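Local coordinates for protein dehydroquinate synthase (Thermus thermophilus, PDB 1UJN) that probably converts the seven-carbon sugar phosphate DAHP to 3-dehydroquinate with release of phosphate, the second step of chorismate biosynthesis, using NAD and zinc or cobalt, at residues A[71-76]-A[101-106]. Sequence-based numbering, arbitrary orientation.
Sequences GKVLSW and GFVAAT
Val103 of helix 94-106 points its side chain at Val73 and Leu74 of helix 67-80. Its CB splits into two methyls, and both touch the other helix. CG1, anti to the backbone N (chi1 166°), reaches between the two partners: it lies 3.8 Å from Val73 CG1 and 3.8 Å from Leu74 CD2. CG2 lies against Val73 on the facing segment, 4.0 Å from Val73 CB. Leu74 runs past Val103 the opposite way, and its CD2 ends 4.3 Å from Thr106 OG1. That hydroxyl donates to Phe102 O one turn back, at 2.9 Å, and also bonds to Tyr70 OH. Cutting Val103 back to an alanine removes both methyls, which would probably leave Val73 CG1 and Leu74 CD2 without their shared partner and open a gap between the helices. Tyr70 and Leu77 widen the patch around Val103. Val143 of the second subunit packs on Leu74, so the contact borders the dimer interface. The segment axes, crossing at -50°, stay 10.2 Å apart, so side chains do the bridging. Both are beta-alpha-beta crossover helices, linking parallel strands 55-58, 87-92 and 112-117 of the Rossmann-like N-terminal domain.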
# COMPACT_ATOMS: atom_id res chain seq x y z
N GLY A 71 -6.30 12.15 2.36
CA GLY A 71 -6.00 12.49 3.74
C GLY A 71 -7.25 12.73 4.55
O GLY A 71 -7.33 12.35 5.71
N LYS A 72 -8.24 13.38 3.93
CA LYS A 72 -9.50 13.68 4.60
C LYS A 72 -10.23 12.40 5.00
O LYS A 72 -10.70 12.28 6.13
CB LYS A 72 -10.41 14.52 3.69
CG LYS A 72 -11.62 15.09 4.42
CD LYS A 72 -12.39 16.06 3.53
CE LYS A 72 -13.27 15.33 2.54
NZ LYS A 72 -14.57 14.93 3.17
N VAL A 73 -10.32 11.45 4.08
CA VAL A 73 -11.00 10.20 4.37
C VAL A 73 -10.27 9.43 5.47
O VAL A 73 -10.90 8.90 6.38
CB VAL A 73 -11.13 9.31 3.11
CG1 VAL A 73 -11.88 8.02 3.44
CG2 VAL A 73 -11.88 10.08 2.01
N LEU A 74 -8.95 9.36 5.39
CA LEU A 74 -8.18 8.66 6.41
C LEU A 74 -8.40 9.26 7.81
O LEU A 74 -8.61 8.53 8.78
CB LEU A 74 -6.69 8.67 6.05
CG LEU A 74 -6.30 7.81 4.84
CD1 LEU A 74 -4.91 8.21 4.37
CD2 LEU A 74 -6.34 6.33 5.22
N SER A 75 -8.36 10.58 7.91
CA SER A 75 -8.57 11.22 9.21
C SER A 75 -10.00 11.01 9.70
O SER A 75 -10.24 10.92 10.90
CB SER A 75 -8.27 12.72 9.11
OG SER A 75 -6.87 12.93 9.05
N TRP A 76 -10.93 10.90 8.76
CA TRP A 76 -12.33 10.68 9.10
C TRP A 76 -12.45 9.31 9.77
O TRP A 76 -13.11 9.17 10.80
CB TRP A 76 -13.19 10.75 7.84
CG TRP A 76 -14.65 10.47 8.07
CD1 TRP A 76 -15.53 11.24 8.78
CD2 TRP A 76 -15.38 9.33 7.62
NE1 TRP A 76 -16.76 10.64 8.80
CE2 TRP A 76 -16.70 9.46 8.10
CE3 TRP A 76 -15.04 8.20 6.86
CZ2 TRP A 76 -17.69 8.51 7.84
CZ3 TRP A 76 -16.04 7.25 6.60
CH2 TRP A 76 -17.34 7.42 7.09
N GLY A 101 -10.66 2.26 -2.40
CA GLY A 101 -9.87 1.04 -2.34
C GLY A 101 -8.46 1.33 -1.83
O GLY A 101 -7.88 0.52 -1.12
N PHE A 102 -7.93 2.50 -2.20
CA PHE A 102 -6.59 2.89 -1.77
C PHE A 102 -6.59 3.26 -0.29
O PHE A 102 -5.64 2.97 0.44
CB PHE A 102 -6.10 4.06 -2.62
CG PHE A 102 -4.69 4.49 -2.31
CD1 PHE A 102 -3.66 3.54 -2.23
CD2 PHE A 102 -4.38 5.83 -2.10
CE1 PHE A 102 -2.35 3.93 -1.95
CE2 PHE A 102 -3.07 6.23 -1.82
CZ PHE A 102 -2.06 5.28 -1.74
N VAL A 103 -7.67 3.91 0.16
CA VAL A 103 -7.81 4.26 1.57
C VAL A 103 -7.84 2.94 2.36
O VAL A 103 -7.16 2.80 3.37
CB VAL A 103 -9.11 5.05 1.82
CG1 VAL A 103 -9.42 5.11 3.31
CG2 VAL A 103 -8.94 6.48 1.27
N ALA A 104 -8.63 1.97 1.89
CA ALA A 104 -8.71 0.67 2.57
C ALA A 104 -7.37 -0.05 2.57
O ALA A 104 -7.00 -0.70 3.55
CB ALA A 104 -9.76 -0.21 1.89
N ALA A 105 -6.64 0.06 1.46
CA ALA A 105 -5.34 -0.60 1.35
C ALA A 105 -4.30 -0.05 2.30
O ALA A 105 -3.37 -0.77 2.67
CB ALA A 105 -4.82 -0.49 -0.09
N THR A 106 -4.46 1.19 2.73
CA THR A 106 -3.46 1.81 3.58
C THR A 106 -3.85 2.21 4.99
O THR A 106 -2.97 2.44 5.82
CB THR A 106 -2.86 3.03 2.86
OG1 THR A 106 -3.91 3.97 2.56
CG2 THR A 106 -2.18 2.59 1.55